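Local coordinates for class II aldolase/adducin domain protein (Pseudomonas syringae pv. phaseolicola 1448A, PDB 3OCR), which is of unknown function but belongs to the class II aldolase/adducin family and may bind actin filaments, at residues 158-163 with 176-181; 144-149 with 227-232. All coordinates share one frame; numbering follows the deposited sequence.

Contact 1: 158-163 with 176-181; sequences AYHGYE and VADLGD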
ATOM      1  N   ALA A 158      -9.205 -26.704   2.731  1.00 24.36           N
ATOM      2  CA  ALA A 158     -10.461 -27.104   2.109  1.00 24.50           C
ATOM      3  C   ALA A 158     -10.946 -26.002   1.171  1.00 24.56           C
ATOM      4  O   ALA A 158     -10.633 -24.835   1.371  1.00 25.19           O
ATOM      5  CB  ALA A 158     -11.526 -27.406   3.165  1.00 23.95           C
ATOM      6  N   TYR A 159     -11.682 -26.387   0.119  1.00 24.82           N
ATOM      7  CA  TYR A 159     -12.390 -25.397  -0.717  1.00 24.93           C
ATOM      8  C   TYR A 159     -13.908 -25.587  -0.698  1.00 25.49           C
ATOM      9  O   TYR A 159     -14.422 -26.731  -0.705  1.00 26.09           O
ATOM     10  CB  TYR A 159     -11.884 -25.450  -2.165  1.00 24.79           C
ATOM     11  CG  TYR A 159     -10.489 -24.952  -2.310  1.00 23.58           C
ATOM     12  CD1 TYR A 159      -9.402 -25.773  -1.999  1.00 23.30           C
ATOM     13  CD2 TYR A 159     -10.241 -23.648  -2.745  1.00 23.60           C
ATOM     14  CE1 TYR A 159      -8.099 -25.307  -2.109  1.00 23.17           C
ATOM     15  CE2 TYR A 159      -8.936 -23.171  -2.870  1.00 22.99           C
ATOM     16  CZ  TYR A 159      -7.875 -24.009  -2.559  1.00 22.70           C
ATOM     17  OH  TYR A 159      -6.593 -23.528  -2.675  1.00 22.14           O
ATOM     18  N   HIS A 160     -14.621 -24.465  -0.727  1.00 25.66           N
ATOM     19  CA  HIS A 160     -16.079 -24.454  -0.718  1.00 26.79           C
ATOM     20  C   HIS A 160     -16.554 -23.491  -1.827  1.00 26.86           C
ATOM     21  O   HIS A 160     -16.249 -22.290  -1.794  1.00 26.31           O
ATOM     22  CB  HIS A 160     -16.591 -24.031   0.684  1.00 26.99           C
ATOM     23  CG  HIS A 160     -18.078 -23.858   0.765  1.00 27.78           C
ATOM     24  ND1 HIS A 160     -18.955 -24.926   0.794  1.00 28.71           N
ATOM     25  CD2 HIS A 160     -18.842 -22.740   0.838  1.00 28.26           C
ATOM     26  CE1 HIS A 160     -20.195 -24.471   0.852  1.00 29.92           C
ATOM     27  NE2 HIS A 160     -20.153 -23.149   0.893  1.00 29.61           N
ATOM     28  N   GLY A 161     -17.237 -24.050  -2.824  1.00 27.75           N
ATOM     29  CA  GLY A 161     -17.871 -23.294  -3.920  1.00 28.32           C
ATOM     30  C   GLY A 161     -18.885 -22.262  -3.441  1.00 28.08           C
ATOM     31  O   GLY A 161     -19.644 -22.528  -2.522  1.00 28.72           O
ATOM     32  N   TYR A 162     -18.905 -21.093  -4.080  1.00 27.55           N
ATOM     33  CA  TYR A 162     -19.759 -19.981  -3.671  1.00 27.32           C
ATOM     34  C   TYR A 162     -21.237 -20.234  -3.970  1.00 28.07           C
ATOM     35  O   TYR A 162     -21.603 -20.615  -5.097  1.00 27.77           O
ATOM     36  CB  TYR A 162     -19.327 -18.672  -4.343  1.00 26.92           C
ATOM     37  CG  TYR A 162     -19.997 -17.445  -3.729  1.00 25.94           C
ATOM     38  CD1 TYR A 162     -19.864 -17.159  -2.368  1.00 24.86           C
ATOM     39  CD2 TYR A 162     -20.805 -16.596  -4.510  1.00 25.69           C
ATOM     40  CE1 TYR A 162     -20.497 -16.029  -1.789  1.00 24.39           C
ATOM     41  CE2 TYR A 162     -21.442 -15.485  -3.947  1.00 24.82           C
ATOM     42  CZ  TYR A 162     -21.265 -15.204  -2.588  1.00 23.74           C
ATOM     43  OH  TYR A 162     -21.925 -14.116  -2.057  1.00 23.82           O
ATOM     44  N   GLU A 163     -22.088 -19.987  -2.979  1.00 28.33           N
ATOM     45  CA  GLU A 163     -23.530 -20.197  -3.179  1.00 30.47           C
ATOM     46  C   GLU A 163     -24.414 -18.980  -2.851  1.00 30.98           C
ATOM     47  O   GLU A 163     -25.622 -19.050  -2.963  1.00 30.89           O
ATOM     48  CB  GLU A 163     -24.007 -21.448  -2.430  1.00 31.01           C
ATOM     49  CG  GLU A 163     -23.209 -22.712  -2.765  1.00 33.47           C
ATOM     50  CD  GLU A 163     -23.836 -23.970  -2.194  1.00 37.74           C
ATOM     51  OE1 GLU A 163     -25.084 -24.075  -2.207  1.00 39.24           O
ATOM     52  OE2 GLU A 163     -23.083 -24.855  -1.730  1.00 38.82           O
ATOM     53  N   VAL A 176     -19.840 -28.057   5.785  1.00 31.21           N
ATOM     54  CA  VAL A 176     -19.272 -28.991   6.755  1.00 31.33           C
ATOM     55  C   VAL A 176     -18.597 -30.170   6.020  1.00 31.26           C
ATOM     56  O   VAL A 176     -17.467 -30.552   6.350  1.00 31.41           O
ATOM     57  CB  VAL A 176     -20.348 -29.456   7.793  1.00 31.64           C
ATOM     58  CG1 VAL A 176     -19.866 -30.654   8.607  1.00 32.18           C
ATOM     59  CG2 VAL A 176     -20.743 -28.286   8.734  1.00 32.23           C
ATOM     60  N   ALA A 177     -19.272 -30.715   5.007  1.00 30.78           N
ATOM     61  CA  ALA A 177     -18.697 -31.786   4.200  1.00 30.43           C
ATOM     62  C   ALA A 177     -17.394 -31.366   3.523  1.00 30.06           C
ATOM     63  O   ALA A 177     -16.425 -32.121   3.528  1.00 30.38           O
ATOM     64  CB  ALA A 177     -19.711 -32.298   3.165  1.00 30.87           C
ATOM     65  N   ASP A 178     -17.369 -30.148   2.976  1.00 29.25           N
ATOM     66  CA  ASP A 178     -16.173 -29.596   2.347  1.00 28.44           C
ATOM     67  C   ASP A 178     -15.017 -29.425   3.341  1.00 27.58           C
ATOM     68  O   ASP A 178     -13.888 -29.774   3.037  1.00 27.24           O
ATOM     69  CB  ASP A 178     -16.479 -28.248   1.674  1.00 28.91           C
ATOM     70  CG  ASP A 178     -17.386 -28.368   0.448  1.00 31.02           C
ATOM     71  OD1 ASP A 178     -17.435 -29.433  -0.212  1.00 33.72           O
ATOM     72  OD2 ASP A 178     -18.079 -27.378   0.154  1.00 33.56           O
ATOM     73  N   LEU A 179     -15.284 -28.868   4.519  1.00 26.87           N
ATOM     74  CA  LEU A 179     -14.234 -28.705   5.509  1.00 26.73           C
ATOM     75  C   LEU A 179     -13.639 -30.042   5.962  1.00 27.34           C
ATOM     76  O   LEU A 179     -12.405 -30.179   6.104  1.00 26.96           O
ATOM     77  CB  LEU A 179     -14.776 -27.932   6.710  1.00 26.45           C
ATOM     78  CG  LEU A 179     -13.777 -27.639   7.827  1.00 27.10           C
ATOM     79  CD1 LEU A 179     -12.731 -26.638   7.333  1.00 27.88           C
ATOM     80  CD2 LEU A 179     -14.519 -27.084   9.027  1.00 27.43           C
ATOM     81  N   GLY A 180     -14.515 -31.037   6.165  1.00 29.04           N
ATOM     82  CA  GLY A 180     -14.090 -32.374   6.632  1.00 30.43           C
ATOM     83  C   GLY A 180     -13.308 -32.228   7.923  1.00 31.33           C
ATOM     84  O   GLY A 180     -13.738 -31.524   8.853  1.00 32.05           O
ATOM     85  N   ASP A 181     -12.136 -32.855   7.954  0.50 31.65           N
ATOM     86  CA  ASP A 181     -11.274 -32.882   9.139  0.50 31.45           C
ATOM     87  C   ASP A 181     -10.306 -31.700   9.237  0.50 30.34           C
ATOM     88  O   ASP A 181      -9.562 -31.599  10.212  0.50 30.15           O
ATOM     89  CB  ASP A 181     -10.476 -34.190   9.175  0.50 31.94           C
ATOM     90  CG  ASP A 181     -11.345 -35.396   9.461  0.50 33.48           C
ATOM     91  OD1 ASP A 181     -12.506 -35.206   9.871  0.50 35.20           O
ATOM     92  OD2 ASP A 181     -10.872 -36.536   9.279  0.50 34.93           O
TER
HETATM   93  O   HOH W   1     -12.499 -29.372   0.302  1.00 49.03           O
HETATM   94  O   HOH W   2     -17.805 -26.854  -2.786  1.00 40.85           O
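Asp-178, in the last turn of helix 169-179, reaches strand 157-160 through both its side chain and its backbone carbonyl. Carboxylate oxygen OD2 takes a hydrogen bond from ND1 of His-160 at 2.7 Å, with an N-H...O angle of 159°. The bond uses the anti lone pair of OD2 and meets the imidazole at its edge, near the ring plane, while ring and carboxylate planes stand 56° apart. His-160 carries its CG anti to the backbone N (chi1 174°), which swings the ring off the strand toward the helix; its NE2 is held by Glu-171 of the same helix, so two acidic groups fix the rotation of the ring and would probably favour a protonated imidazole. OD2 is gripped a second time by a water, 3.0 Å from it, that also accepts from the backbone N of Gly-161. Helix and strand here belong to a beta-alpha-beta unit, strand 157-160, helix 169-179 and parallel strand 184-187, with the helix packed on the sheet. Another water accepts from Tyr-159 N and donates to Asp-178 O, and this same carbonyl oxygen lies 3.3 Å from Ala-158 CB. At Leu-179 the contact turns apolar: its CD1 comes to 4.4 Å from Ala-158 CB, while its side chain also packs on Ile-115 of helix 110-118. Gly-180 then ends the helix with positive phi, its N still bonded to Val-176 O.

Contact 2: 144-149 with 227-232; sequences LPISQH and LVFPPR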
ATOM      1  N   LEU A 144      -1.562 -21.378  -4.652  1.00 22.07           N
ATOM      2  CA  LEU A 144      -0.529 -22.077  -5.408  1.00 23.26           C
ATOM      3  C   LEU A 144       0.662 -22.466  -4.499  1.00 23.53           C
ATOM      4  O   LEU A 144       0.950 -21.753  -3.531  1.00 23.35           O
ATOM      5  CB  LEU A 144      -0.082 -21.177  -6.579  1.00 23.49           C
ATOM      6  CG  LEU A 144      -1.161 -20.760  -7.608  1.00 24.42           C
ATOM      7  CD1 LEU A 144      -0.622 -19.665  -8.536  1.00 25.45           C
ATOM      8  CD2 LEU A 144      -1.617 -21.937  -8.457  1.00 25.36           C
ATOM      9  N   PRO A 145       1.341 -23.596  -4.791  1.00 24.41           N
ATOM     10  CA  PRO A 145       2.515 -23.965  -3.985  1.00 24.58           C
ATOM     11  C   PRO A 145       3.825 -23.303  -4.513  1.00 24.31           C
ATOM     12  O   PRO A 145       4.670 -23.969  -5.102  1.00 24.72           O
ATOM     13  CB  PRO A 145       2.545 -25.486  -4.110  1.00 24.90           C
ATOM     14  CG  PRO A 145       1.989 -25.782  -5.474  1.00 25.72           C
ATOM     15  CD  PRO A 145       1.034 -24.621  -5.815  1.00 24.91           C
ATOM     16  N   ILE A 146       3.973 -22.001  -4.318  1.00 23.17           N
ATOM     17  CA  ILE A 146       5.087 -21.257  -4.978  1.00 23.62           C
ATOM     18  C   ILE A 146       5.934 -20.453  -4.002  1.00 23.41           C
ATOM     19  O   ILE A 146       6.836 -19.707  -4.407  1.00 23.83           O
ATOM     20  CB  ILE A 146       4.588 -20.338  -6.138  1.00 22.62           C
ATOM     21  CG1 ILE A 146       3.388 -19.477  -5.716  1.00 22.49           C
ATOM     22  CG2 ILE A 146       4.165 -21.185  -7.333  1.00 23.74           C
ATOM     23  CD1 ILE A 146       3.763 -18.250  -4.917  1.00 25.54           C
ATOM     24  N   SER A 147       5.638 -20.600  -2.725  1.00 23.98           N
ATOM     25  CA  SER A 147       6.400 -19.928  -1.685  1.00 24.79           C
ATOM     26  C   SER A 147       6.452 -20.815  -0.451  1.00 25.39           C
ATOM     27  O   SER A 147       5.587 -21.657  -0.249  1.00 25.88           O
ATOM     28  CB  SER A 147       5.780 -18.574  -1.338  1.00 24.73           C
ATOM     29  OG  SER A 147       4.517 -18.716  -0.658  1.00 26.32           O
ATOM     30  N   GLN A 148       7.453 -20.627   0.407  1.00 26.42           N
ATOM     31  CA  GLN A 148       7.487 -21.374   1.667  1.00 26.30           C
ATOM     32  C   GLN A 148       6.169 -21.225   2.442  1.00 26.16           C
ATOM     33  O   GLN A 148       5.657 -22.176   3.037  1.00 25.02           O
ATOM     34  CB  GLN A 148       8.638 -20.904   2.533  1.00 27.66           C
ATOM     35  CG  GLN A 148       8.733 -21.639   3.855  1.00 28.92           C
ATOM     36  CD  GLN A 148      10.120 -21.561   4.442  1.00 30.77           C
ATOM     37  OE1 GLN A 148      10.347 -20.858   5.448  1.00 33.10           O
ATOM     38  NE2 GLN A 148      11.065 -22.262   3.817  1.00 26.80           N
ATOM     39  N   HIS A 149       5.637 -20.012   2.429  1.00 25.42           N
ATOM     40  CA  HIS A 149       4.418 -19.671   3.155  1.00 24.60           C
ATOM     41  C   HIS A 149       3.172 -20.407   2.638  1.00 24.23           C
ATOM     42  O   HIS A 149       2.369 -20.898   3.433  1.00 23.76           O
ATOM     43  CB  HIS A 149       4.220 -18.153   3.126  1.00 24.31           C
ATOM     44  CG  HIS A 149       5.373 -17.409   3.715  1.00 25.10           C
ATOM     45  ND1 HIS A 149       6.610 -17.353   3.102  1.00 24.70           N
ATOM     46  CD2 HIS A 149       5.494 -16.730   4.879  1.00 25.70           C
ATOM     47  CE1 HIS A 149       7.438 -16.652   3.859  1.00 26.65           C
ATOM     48  NE2 HIS A 149       6.787 -16.260   4.939  1.00 26.88           N
ATOM     49  N   LEU A 227       5.653 -18.691 -13.103  1.00 25.56           N
ATOM     50  CA  LEU A 227       5.948 -19.173 -11.767  1.00 25.12           C
ATOM     51  C   LEU A 227       6.834 -20.405 -11.766  1.00 25.03           C
ATOM     52  O   LEU A 227       6.736 -21.253 -12.664  1.00 24.83           O
ATOM     53  CB  LEU A 227       4.650 -19.441 -11.000  1.00 24.91           C
ATOM     54  CG  LEU A 227       3.738 -18.249 -10.732  1.00 23.93           C
ATOM     55  CD1 LEU A 227       2.455 -18.744 -10.123  1.00 25.49           C
ATOM     56  CD2 LEU A 227       4.387 -17.255  -9.805  1.00 22.89           C
ATOM     57  N   VAL A 228       7.727 -20.471 -10.787  1.00 24.94           N
ATOM     58  CA  VAL A 228       8.485 -21.705 -10.511  1.00 25.50           C
ATOM     59  C   VAL A 228       7.752 -22.511  -9.447  1.00 25.48           C
ATOM     60  O   VAL A 228       7.547 -22.048  -8.317  1.00 24.46           O
ATOM     61  CB  VAL A 228       9.932 -21.448  -9.984  1.00 25.18           C
ATOM     62  CG1 VAL A 228      10.625 -22.762  -9.653  1.00 25.34           C
ATOM     63  CG2 VAL A 228      10.745 -20.698 -10.965  1.00 27.31           C
ATOM     64  N   PHE A 229       7.392 -23.735  -9.817  1.00 27.27           N
ATOM     65  CA  PHE A 229       6.784 -24.690  -8.898  1.00 28.22           C
ATOM     66  C   PHE A 229       7.866 -25.672  -8.446  1.00 28.07           C
ATOM     67  O   PHE A 229       8.353 -26.474  -9.272  1.00 27.65           O
ATOM     68  CB  PHE A 229       5.654 -25.456  -9.616  1.00 29.87           C
ATOM     69  CG  PHE A 229       4.462 -24.599  -9.971  1.00 32.87           C
ATOM     70  CD1 PHE A 229       3.331 -24.597  -9.159  1.00 36.26           C
ATOM     71  CD2 PHE A 229       4.472 -23.793 -11.110  1.00 34.85           C
ATOM     72  CE1 PHE A 229       2.229 -23.795  -9.478  1.00 37.21           C
ATOM     73  CE2 PHE A 229       3.369 -22.988 -11.433  1.00 35.92           C
ATOM     74  CZ  PHE A 229       2.252 -22.990 -10.623  1.00 35.94           C
ATOM     75  N   PRO A 230       8.260 -25.617  -7.152  1.00 27.84           N
ATOM     76  CA  PRO A 230       9.201 -26.618  -6.632  1.00 28.22           C
ATOM     77  C   PRO A 230       8.676 -28.040  -6.861  1.00 29.04           C
ATOM     78  O   PRO A 230       7.461 -28.229  -7.006  1.00 28.13           O
ATOM     79  CB  PRO A 230       9.236 -26.312  -5.123  1.00 28.28           C
ATOM     80  CG  PRO A 230       8.852 -24.883  -5.024  1.00 26.69           C
ATOM     81  CD  PRO A 230       7.825 -24.683  -6.088  1.00 27.37           C
ATOM     82  N   PRO A 231       9.576 -29.041  -6.887  1.00 30.71           N
ATOM     83  CA  PRO A 231       9.144 -30.395  -7.215  1.00 31.48           C
ATOM     84  C   PRO A 231       8.234 -30.937  -6.128  1.00 31.70           C
ATOM     85  O   PRO A 231       8.222 -30.417  -4.996  1.00 30.19           O
ATOM     86  CB  PRO A 231      10.457 -31.194  -7.278  1.00 32.08           C
ATOM     87  CG  PRO A 231      11.548 -30.201  -7.231  1.00 31.82           C
ATOM     88  CD  PRO A 231      11.006 -28.995  -6.544  1.00 30.69           C
ATOM     89  N   ARG A 232       7.447 -31.936  -6.499  1.00 32.94           N
ATOM     90  CA  ARG A 232       6.461 -32.554  -5.607  1.00 35.19           C
ATOM     91  C   ARG A 232       7.085 -33.051  -4.294  1.00 35.06           C
ATOM     92  O   ARG A 232       6.499 -32.856  -3.220  1.00 35.40           O
ATOM     93  CB  ARG A 232       5.724 -33.690  -6.340  1.00 36.29           C
ATOM     94  CG  ARG A 232       4.797 -33.191  -7.458  1.00 40.80           C
ATOM     95  CD  ARG A 232       3.336 -33.073  -6.982  1.00 48.69           C
ATOM     96  NE  ARG A 232       2.548 -32.053  -7.690  1.00 53.62           N
ATOM     97  CZ  ARG A 232       2.034 -32.180  -8.918  1.00 56.45           C
ATOM     98  NH1 ARG A 232       2.217 -33.283  -9.641  1.00 56.86           N
ATOM     99  NH2 ARG A 232       1.337 -31.174  -9.436  1.00 58.33           N
TER
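An inverse gamma turn centred on Pro-145 packs against the extended loop before helix 232-243, where Phe-229 lies against Pro-145 and Ile-146. The methyl CG2 of Ile-146 sits over one face of the phenyl ring in a CH-pi contact, 4.0 Å from the ring centroid and 17° off the normal. Pro-145 CD approaches the ring's edge, 3.9 Å from Phe-229 CE1, and Leu-144 CD2 lies farther along that edge. Ile-146 CG2 is anti to the carbonyl carbon, with CG1 between the backbone N and that carbon (chi1 48°); the same methyl thus faces the ring and also comes within 3.6 Å of Val-228 O. The turn leads into helix 148-151, with Ser-147 at its N-cap position, and Ser-150 OG bonds both Leu-144 O and Ile-146 N, bracing the bend. Deeper in, Leu-144 and Leu-227 cross at about a right angle, their CD1 methyls 3.6 Å apart, and Leu-227 also rests on Ala-219 of helix 199-219. At the other end Pro-230 CD lies 3.4 Å from Pro-145 O, a buried carbonyl oxygen with no hydrogen-bond partner in the model. No hydrogen bond joins the two segments directly; instead Asn-189 of a neighbouring subunit donates from ND2 to both Ile-146 O and Val-228 O, tying the two loops together across the subunit interface.

Overall arrangement
Contact 1 is the more central of the two, its centre about 15 Å from that of the chain against about 24 Å for contact 2, which lies partly buried beside another subunit. The two hold different elements: 158-163 with 176-181 joins the strand that is outermost in the sheet within this chain to its crossover helix, whereas 144-149 with 227-232 brings together loops distant in sequence. Contact 1 relies on a histidine-carboxylate bond and bridging waters; contact 2 rests mainly on apolar side chains and has no hydrogen bond between its segments. Their centres are about 23 Å apart and they do not touch within the chain, yet the assembly links them: Tyr-162 OH bonds Gln-148 NE2 of a neighbouring subunit.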